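Conserved domain protein (Porphyromonas gingivalis, PDB 3PNN) probably transfers a sugar from an activated donor to an acceptor, forming a glycosidic linkage, as a cytoplasmic glycosyltransferase with a Rossmann-like alpha/beta/alpha fold. Local coordinates at residues Arg97-Leu108 with Glu242-Val252; Arg185-Ile195 with Asp199-Glu209. One frame throughout, in Å; residues are numbered along the deposited sequence.

Interaction 1: residues Arg97-Leu108 with Glu242-Val252; sequences REKPWGTNHAVL and EPKSEFFIPFV
The Arg97 guanidinium lies between Pro243 O over one face and the CZ3 corner of the Trp101 indole over the other, with Ser245 O and Lys99 O at its edge. Arg97 NH2 gives Ser245 O a nearly straight bond (2.7 Å, 163°), while Arg97 NH1 reaches Ser245 OG at 3.2 Å; His239 O also binds that hydroxyl. NE and NH2 both grip Lys99 O, so four bonds with partners in its plane hold the group's rotation. A bend at chi2 (86°) brings the guanidinium between Lys99 O of its own segment and Ser245 of the other. The two segments run alongside each other into helices 103-108 and 249-259, which flank the Rossmann-like core near strand 7-11. Between them the backbones are tied by Phe247 N to Trp101 O (2.8 Å) and Asn104 N to Phe247 O (2.9 Å). Thr103 OG1 accepts from Ile249 N at 3.3 Å, at the start of the second helix. The Asn104 amide, 60° from the Phe247 ring plane, is bonded to Tyr224 and Ser228 on helix 223-239. Val107 CG2 meets Ile249 CD1 at 3.7 Å. A long salt bridge joins Lys99 NZ to Glu246 OE2 (3.6 Å).

Interaction 2: residues Arg185-Ile195 with Asp199-Glu209; sequences RTGIERTDGTI and DETGKICTLAE
Two successive hairpins bring these segments together: strand 179-191 turns through a type I' turn at Thr191-Thr194 into strand 194-198, which pairs antiparallel with strand 204-207. Leu207 N bonds Ile195 O at 2.9 Å, the donor tilted 28° from the carbonyl plane, and Thr206 CA adds a CA-H...O contact to the same oxygen. The return link between this pair runs through a water that accepts from Ile195 N and donates to Leu207 O. Ile195 CG2 packs on Leu207 CB at 4.0 Å, the two side chains crossing at about a right angle, while Val156 and Leu160 also touch Ile195. Ile195 CD1 lies against the Glu209 carboxylate, 3.5 Å from Glu209 OE2.

Arg190 holds the Glu209 carboxylate side-on, Arg190 NE to Glu209 OE2 at 2.9 Å and Arg190 NH1 to Glu209 OE1 at 2.8 Å. Both oxygens use their syn lone pairs, and the two planes are only 15° apart. A bend at chi3 (-68°) swings the guanidinium round to meet Glu209, and NH1 also binds Gly157 O. A second water joins Glu209 OE2 to Gly193 O beside the turn.

At the far end Arg185 NH1 makes a single salt bridge to Glu200 OE2 (2.9 Å), which it meets from above the carboxylate plane. Glu200 stands in the type I turn Asp199-Gly202, where Asp199 OD1 takes Lys203 N and Thr201 OG1 from opposite faces of its plane.

The two ion pairs therefore differ in kind. The nearly coplanar, two-bond pair at Arg190 probably fixes the relative orientation of both groups, whereas the one-bond pair at Arg185 probably constrains its partner less. Charge pairs and water links at the surface supplement the one direct backbone bond and the Ile195-Leu207 packing.

In the fold
Interaction 2 is nested along the chain inside the loop closed by interaction 1: residues 97-108 come first, then 185-195 and 199-209, and 242-252 last. The centres are about 26 Å apart and the nearest atoms about 8 Å, so the contacts do not touch. Interaction 1 is partly buried beside the Rossmann-like core, joining helices 103-108 and 249-259 against strand 7-11 and helix 223-239. Interaction 2 lies at the surface, its centre about 23 Å from the centre of the chain, on the hairpins formed by strands 179-191, 194-198 and 204-207. After 97-108 the chain adds core strand 118-122, goes out to the antiparallel strands, and returns through helix 223-239 to close interaction 1.

Interaction 1: residues Arg97-Leu108 with Glu242-Val252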
# COMPACT_ATOMS: atom_id res chain seq x y z
N ARG A 97 -7.21 12.05 21.41
CA ARG A 97 -6.86 11.31 20.20
C ARG A 97 -6.31 9.90 20.48
O ARG A 97 -5.38 9.73 21.27
CB ARG A 97 -5.86 12.11 19.36
CG ARG A 97 -5.50 11.44 18.04
CD ARG A 97 -6.49 11.78 16.94
NE ARG A 97 -6.32 10.89 15.78
CZ ARG A 97 -6.73 11.18 14.55
NH1 ARG A 97 -7.33 12.33 14.28
NH2 ARG A 97 -6.53 10.30 13.58
N GLU A 98 -6.89 8.91 19.82
CA GLU A 98 -6.42 7.53 19.94
C GLU A 98 -6.22 6.87 18.57
O GLU A 98 -5.37 6.00 18.41
CB GLU A 98 -7.37 6.70 20.80
CG GLU A 98 -8.83 6.75 20.35
CD GLU A 98 -9.79 6.30 21.44
OE1 GLU A 98 -9.34 5.64 22.41
OE2 GLU A 98 -11.00 6.62 21.33
N LYS A 99 -7.01 7.30 17.59
CA LYS A 99 -6.93 6.75 16.24
C LYS A 99 -5.65 7.20 15.53
O LYS A 99 -5.32 8.39 15.52
CB LYS A 99 -8.15 7.18 15.45
CG LYS A 99 -8.17 6.69 14.02
CD LYS A 99 -9.52 6.96 13.38
CE LYS A 99 -9.69 6.20 12.08
NZ LYS A 99 -11.13 6.13 11.69
N PRO A 100 -4.91 6.25 14.94
CA PRO A 100 -3.68 6.59 14.21
C PRO A 100 -3.95 7.60 13.10
O PRO A 100 -5.03 7.61 12.51
CB PRO A 100 -3.23 5.25 13.62
CG PRO A 100 -3.79 4.22 14.59
CD PRO A 100 -5.10 4.80 15.07
N TRP A 101 -2.94 8.42 12.81
CA TRP A 101 -3.11 9.55 11.89
C TRP A 101 -3.37 9.20 10.43
O TRP A 101 -3.85 10.04 9.68
CB TRP A 101 -1.91 10.49 11.99
CG TRP A 101 -1.82 11.18 13.31
CD1 TRP A 101 -0.88 10.98 14.27
CD2 TRP A 101 -2.71 12.19 13.82
NE1 TRP A 101 -1.13 11.80 15.35
CE2 TRP A 101 -2.24 12.55 15.09
CE3 TRP A 101 -3.86 12.82 13.31
CZ2 TRP A 101 -2.88 13.52 15.88
CZ3 TRP A 101 -4.49 13.79 14.09
CH2 TRP A 101 -4.00 14.12 15.37
N GLY A 102 -3.05 7.97 10.02
CA GLY A 102 -3.38 7.53 8.67
C GLY A 102 -2.19 7.00 7.87
O GLY A 102 -1.05 7.14 8.29
N THR A 103 -2.46 6.42 6.70
CA THR A 103 -1.39 5.79 5.92
C THR A 103 -0.25 6.71 5.49
O THR A 103 0.90 6.25 5.40
CB THR A 103 -1.92 5.06 4.66
OG1 THR A 103 -2.58 6.00 3.80
CG2 THR A 103 -2.89 3.95 5.05
N ASN A 104 -0.54 7.97 5.19
CA ASN A 104 0.56 8.84 4.76
C ASN A 104 1.37 9.32 5.98
O ASN A 104 2.53 9.68 5.84
CB ASN A 104 0.08 9.99 3.85
CG ASN A 104 1.14 10.40 2.83
OD1 ASN A 104 2.23 10.84 3.19
ND2 ASN A 104 0.81 10.29 1.55
N HIS A 105 0.78 9.29 7.18
CA HIS A 105 1.57 9.54 8.39
C HIS A 105 2.51 8.35 8.65
O HIS A 105 3.67 8.53 9.01
CB HIS A 105 0.68 9.81 9.61
CG HIS A 105 1.43 9.90 10.91
ND1 HIS A 105 1.42 8.89 11.85
CD2 HIS A 105 2.21 10.89 11.42
CE1 HIS A 105 2.16 9.25 12.88
NE2 HIS A 105 2.65 10.46 12.65
N ALA A 106 2.00 7.14 8.45
CA ALA A 106 2.84 5.94 8.49
C ALA A 106 4.02 6.03 7.50
O ALA A 106 5.15 5.68 7.84
CB ALA A 106 2.01 4.70 8.22
N VAL A 107 3.76 6.51 6.28
CA VAL A 107 4.83 6.69 5.30
C VAL A 107 5.90 7.67 5.81
O VAL A 107 7.11 7.42 5.65
CB VAL A 107 4.28 7.19 3.93
CG1 VAL A 107 5.43 7.61 3.02
CG2 VAL A 107 3.45 6.10 3.26
N LEU A 108 5.47 8.78 6.40
CA LEU A 108 6.41 9.76 6.94
C LEU A 108 7.41 9.15 7.93
O LEU A 108 8.50 9.67 8.12
CB LEU A 108 5.67 10.92 7.61
CG LEU A 108 5.14 12.00 6.66
CD1 LEU A 108 4.24 12.96 7.40
CD2 LEU A 108 6.32 12.74 6.01
N GLU A 242 -9.80 17.02 15.28
CA GLU A 242 -10.86 16.04 15.04
C GLU A 242 -10.44 14.64 15.51
O GLU A 242 -9.27 14.27 15.42
CB GLU A 242 -11.26 16.05 13.56
CG GLU A 242 -11.82 17.39 13.10
CD GLU A 242 -11.96 17.48 11.59
OE1 GLU A 242 -11.93 16.42 10.93
OE2 GLU A 242 -12.09 18.61 11.07
N PRO A 243 -11.41 13.86 16.02
CA PRO A 243 -11.13 12.57 16.64
C PRO A 243 -10.76 11.48 15.63
O PRO A 243 -9.96 10.61 15.95
CB PRO A 243 -12.47 12.21 17.31
CG PRO A 243 -13.28 13.46 17.30
CD PRO A 243 -12.83 14.22 16.10
N LYS A 244 -11.35 11.53 14.44
CA LYS A 244 -11.19 10.43 13.48
C LYS A 244 -10.64 10.84 12.11
O LYS A 244 -10.66 10.06 11.15
CB LYS A 244 -12.52 9.69 13.32
CG LYS A 244 -13.19 9.37 14.65
CD LYS A 244 -14.52 8.64 14.47
CE LYS A 244 -14.32 7.14 14.35
NZ LYS A 244 -15.60 6.40 14.55
N SER A 245 -10.13 12.07 12.01
CA SER A 245 -9.55 12.54 10.75
C SER A 245 -8.32 11.71 10.38
O SER A 245 -7.60 11.25 11.27
CB SER A 245 -9.19 14.02 10.85
OG SER A 245 -8.35 14.26 11.97
N GLU A 246 -8.10 11.52 9.08
CA GLU A 246 -6.99 10.69 8.60
C GLU A 246 -6.27 11.30 7.42
O GLU A 246 -6.89 11.92 6.55
CB GLU A 246 -7.47 9.29 8.21
CG GLU A 246 -7.80 8.39 9.39
CD GLU A 246 -8.21 7.00 8.94
OE1 GLU A 246 -7.34 6.10 8.90
OE2 GLU A 246 -9.40 6.82 8.61
N PHE A 247 -4.96 11.11 7.39
CA PHE A 247 -4.07 11.66 6.37
C PHE A 247 -3.65 10.53 5.45
O PHE A 247 -2.78 9.72 5.82
CB PHE A 247 -2.86 12.29 7.08
CG PHE A 247 -1.92 13.05 6.19
CD1 PHE A 247 -2.36 14.14 5.45
CD2 PHE A 247 -0.57 12.72 6.14
CE1 PHE A 247 -1.49 14.86 4.65
CE2 PHE A 247 0.31 13.44 5.34
CZ PHE A 247 -0.14 14.51 4.59
N PHE A 248 -4.26 10.46 4.27
CA PHE A 248 -4.15 9.30 3.36
C PHE A 248 -3.24 9.57 2.17
O PHE A 248 -3.19 10.69 1.68
CB PHE A 248 -5.53 8.95 2.79
CG PHE A 248 -6.48 8.38 3.79
CD1 PHE A 248 -6.23 7.16 4.39
CD2 PHE A 248 -7.65 9.05 4.11
CE1 PHE A 248 -7.11 6.62 5.30
CE2 PHE A 248 -8.54 8.51 5.02
CZ PHE A 248 -8.27 7.30 5.62
N ILE A 249 -2.58 8.53 1.67
CA ILE A 249 -1.70 8.68 0.52
C ILE A 249 -2.39 9.27 -0.74
O ILE A 249 -1.88 10.23 -1.34
CB ILE A 249 -1.00 7.37 0.18
CG1 ILE A 249 -0.11 6.93 1.35
CG2 ILE A 249 -0.20 7.50 -1.12
CD1 ILE A 249 0.42 5.50 1.19
N PRO A 250 -3.53 8.69 -1.15
CA PRO A 250 -4.23 9.19 -2.35
C PRO A 250 -4.55 10.68 -2.26
O PRO A 250 -4.49 11.38 -3.27
CB PRO A 250 -5.55 8.40 -2.36
CG PRO A 250 -5.31 7.22 -1.52
CD PRO A 250 -4.25 7.57 -0.52
N PHE A 251 -4.91 11.16 -1.07
CA PHE A 251 -5.20 12.57 -0.89
C PHE A 251 -4.00 13.45 -1.22
O PHE A 251 -4.11 14.45 -1.95
CB PHE A 251 -5.68 12.88 0.53
CG PHE A 251 -5.73 14.36 0.83
CD1 PHE A 251 -6.87 15.09 0.56
CD2 PHE A 251 -4.63 15.01 1.38
CE1 PHE A 251 -6.92 16.45 0.83
CE2 PHE A 251 -4.67 16.36 1.64
CZ PHE A 251 -5.81 17.09 1.37
N VAL A 252 -2.85 13.10 -0.65
CA VAL A 252 -1.60 13.82 -0.90
C VAL A 252 -1.19 13.74 -2.37
O VAL A 252 -0.85 14.74 -2.97
CB VAL A 252 -0.46 13.23 -0.04
CG1 VAL A 252 0.88 13.79 -0.48
CG2 VAL A 252 -0.73 13.51 1.43
O HOH W 1 -9.37 9.10 18.20
O HOH W 2 -5.69 5.52 10.95

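Interaction 2: residues Arg185-Ile195 with Asp199-Glu209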
# COMPACT_ATOMS: atom_id res chain seq x y z
N ARG A 185 -13.17 5.67 -3.33
CA ARG A 185 -14.61 5.44 -3.40
C ARG A 185 -14.97 4.15 -2.68
O ARG A 185 -14.34 3.11 -2.91
CB ARG A 185 -15.07 5.34 -4.86
CG ARG A 185 -14.71 6.55 -5.72
CD ARG A 185 -15.41 7.82 -5.23
NE ARG A 185 -15.21 8.92 -6.17
CZ ARG A 185 -15.73 10.13 -6.02
NH1 ARG A 185 -16.49 10.42 -4.96
NH2 ARG A 185 -15.49 11.07 -6.93
N THR A 186 -15.99 4.20 -1.82
CA THR A 186 -16.44 3.02 -1.09
C THR A 186 -17.66 2.40 -1.76
O THR A 186 -18.32 3.04 -2.57
CB THR A 186 -16.82 3.33 0.38
OG1 THR A 186 -17.88 4.29 0.40
CG2 THR A 186 -15.63 3.88 1.15
N GLY A 187 -17.93 1.14 -1.41
CA GLY A 187 -19.17 0.49 -1.81
C GLY A 187 -19.26 0.03 -3.25
O GLY A 187 -20.37 -0.17 -3.77
N ILE A 188 -18.12 -0.13 -3.90
CA ILE A 188 -18.10 -0.56 -5.29
C ILE A 188 -18.52 -2.02 -5.40
O ILE A 188 -17.91 -2.91 -4.80
CB ILE A 188 -16.70 -0.39 -5.93
CG1 ILE A 188 -16.18 1.03 -5.70
CG2 ILE A 188 -16.75 -0.75 -7.42
CD1 ILE A 188 -14.73 1.22 -6.10
N GLU A 189 -19.56 -2.27 -6.19
CA GLU A 189 -20.08 -3.61 -6.39
C GLU A 189 -20.51 -3.80 -7.83
O GLU A 189 -20.96 -2.86 -8.48
CB GLU A 189 -21.30 -3.87 -5.50
CG GLU A 189 -21.01 -4.02 -4.02
CD GLU A 189 -22.25 -4.46 -3.24
OE1 GLU A 189 -22.99 -3.57 -2.77
OE2 GLU A 189 -22.48 -5.68 -3.11
N ARG A 190 -20.39 -5.03 -8.33
CA ARG A 190 -21.00 -5.35 -9.60
C ARG A 190 -22.40 -5.84 -9.30
O ARG A 190 -22.59 -6.96 -8.81
CB ARG A 190 -20.22 -6.42 -10.37
CG ARG A 190 -20.76 -6.63 -11.78
CD ARG A 190 -20.06 -7.76 -12.52
NE ARG A 190 -18.66 -7.46 -12.82
CZ ARG A 190 -17.62 -7.99 -12.17
NH1 ARG A 190 -16.39 -7.66 -12.51
NH2 ARG A 190 -17.82 -8.84 -11.17
N THR A 191 -23.38 -4.98 -9.57
CA THR A 191 -24.78 -5.32 -9.36
C THR A 191 -25.41 -5.63 -10.71
O THR A 191 -25.60 -4.73 -11.54
CB THR A 191 -25.52 -4.17 -8.64
OG1 THR A 191 -25.13 -2.92 -9.21
CG2 THR A 191 -25.16 -4.16 -7.17
N ASP A 192 -25.68 -6.91 -10.93
CA ASP A 192 -26.19 -7.41 -12.20
C ASP A 192 -25.57 -6.74 -13.44
O ASP A 192 -26.21 -5.92 -14.10
CB ASP A 192 -27.72 -7.32 -12.25
CG ASP A 192 -28.32 -8.30 -13.25
OD1 ASP A 192 -27.57 -8.83 -14.10
OD2 ASP A 192 -29.55 -8.53 -13.18
N GLY A 193 -24.32 -7.10 -13.73
CA GLY A 193 -23.69 -6.71 -14.98
C GLY A 193 -22.91 -5.41 -14.99
O GLY A 193 -21.99 -5.26 -15.78
N THR A 194 -23.27 -4.47 -14.12
CA THR A 194 -22.62 -3.16 -14.12
C THR A 194 -22.00 -2.80 -12.77
O THR A 194 -22.61 -2.95 -11.71
CB THR A 194 -23.60 -2.05 -14.54
OG1 THR A 194 -24.51 -1.79 -13.47
CG2 THR A 194 -24.37 -2.45 -15.78
N ILE A 195 -20.77 -2.30 -12.84
CA ILE A 195 -20.05 -1.90 -11.65
C ILE A 195 -20.45 -0.47 -11.28
O ILE A 195 -20.32 0.44 -12.10
CB ILE A 195 -18.53 -1.96 -11.90
CG1 ILE A 195 -18.11 -3.36 -12.38
CG2 ILE A 195 -17.76 -1.54 -10.66
CD1 ILE A 195 -16.64 -3.47 -12.78
N ASP A 199 -21.39 8.56 -5.22
CA ASP A 199 -20.45 9.61 -4.83
C ASP A 199 -20.94 10.43 -3.64
O ASP A 199 -21.98 10.12 -3.06
CB ASP A 199 -20.07 10.50 -6.02
CG ASP A 199 -21.19 11.43 -6.46
OD1 ASP A 199 -22.26 11.47 -5.82
OD2 ASP A 199 -20.99 12.13 -7.47
N GLU A 200 -20.19 11.48 -3.30
CA GLU A 200 -20.51 12.33 -2.15
C GLU A 200 -21.94 12.87 -2.21
O GLU A 200 -22.59 13.05 -1.18
CB GLU A 200 -19.53 13.50 -2.06
CG GLU A 200 -18.17 13.24 -2.68
CD GLU A 200 -18.11 13.63 -4.15
OE1 GLU A 200 -17.89 14.82 -4.44
OE2 GLU A 200 -18.28 12.74 -5.01
N THR A 201 -22.42 13.15 -3.42
CA THR A 201 -23.74 13.75 -3.59
C THR A 201 -24.84 12.70 -3.71
O THR A 201 -25.98 13.00 -4.06
CB THR A 201 -23.78 14.70 -4.81
OG1 THR A 201 -23.79 13.94 -6.02
CG2 THR A 201 -22.56 15.62 -4.80
N GLY A 202 -24.48 11.45 -3.41
CA GLY A 202 -25.44 10.36 -3.43
C GLY A 202 -25.81 9.89 -4.83
O GLY A 202 -26.69 9.05 -5.00
N LYS A 203 -25.13 10.44 -5.83
CA LYS A 203 -25.37 10.04 -7.21
C LYS A 203 -24.65 8.73 -7.51
O LYS A 203 -23.50 8.55 -7.11
CB LYS A 203 -24.89 11.12 -8.18
CG LYS A 203 -24.93 10.69 -9.64
CD LYS A 203 -24.11 11.61 -10.52
CE LYS A 203 -24.02 11.08 -11.94
NZ LYS A 203 -23.23 11.97 -12.83
N ILE A 204 -25.32 7.82 -8.21
CA ILE A 204 -24.67 6.58 -8.61
C ILE A 204 -23.81 6.79 -9.85
O ILE A 204 -24.22 7.44 -10.81
CB ILE A 204 -25.68 5.43 -8.84
CG1 ILE A 204 -25.86 5.16 -10.34
CG2 ILE A 204 -27.00 5.72 -8.15
CD1 ILE A 204 -26.73 3.96 -10.64
N CYS A 205 -22.60 6.25 -9.80
CA CYS A 205 -21.67 6.33 -10.91
C CYS A 205 -21.28 4.92 -11.32
O CYS A 205 -21.12 4.05 -10.47
CB CYS A 205 -20.43 7.13 -10.51
SG CYS A 205 -20.75 8.76 -9.77
N THR A 206 -21.14 4.69 -12.62
CA THR A 206 -20.70 3.39 -13.10
C THR A 206 -19.23 3.40 -13.51
O THR A 206 -18.65 4.46 -13.75
CB THR A 206 -21.56 2.87 -14.26
OG1 THR A 206 -21.44 3.75 -15.38
CG2 THR A 206 -23.01 2.78 -13.84
N LEU A 207 -18.65 2.21 -13.59
CA LEU A 207 -17.25 2.06 -13.92
C LEU A 207 -17.13 0.94 -14.94
O LEU A 207 -17.78 -0.10 -14.80
CB LEU A 207 -16.47 1.67 -12.65
CG LEU A 207 -15.59 2.65 -11.87
CD1 LEU A 207 -16.02 4.09 -12.00
CD2 LEU A 207 -15.52 2.23 -10.40
N ALA A 208 -16.29 1.13 -15.95
CA ALA A 208 -15.98 0.06 -16.89
C ALA A 208 -15.22 -1.07 -16.19
O ALA A 208 -14.56 -0.83 -15.18
CB ALA A 208 -15.15 0.60 -18.05
N GLU A 209 -15.31 -2.28 -16.72
CA GLU A 209 -14.57 -3.41 -16.14
C GLU A 209 -13.06 -3.14 -16.06
O GLU A 209 -12.39 -3.60 -15.12
CB GLU A 209 -14.82 -4.69 -16.94
CG GLU A 209 -16.25 -5.22 -16.84
CD GLU A 209 -16.55 -5.87 -15.50
OE1 GLU A 209 -15.61 -6.36 -14.83
OE2 GLU A 209 -17.74 -5.90 -15.12
O HOH W 3 -19.57 -4.05 -16.18
O HOH W 4 -19.78 -1.54 -15.33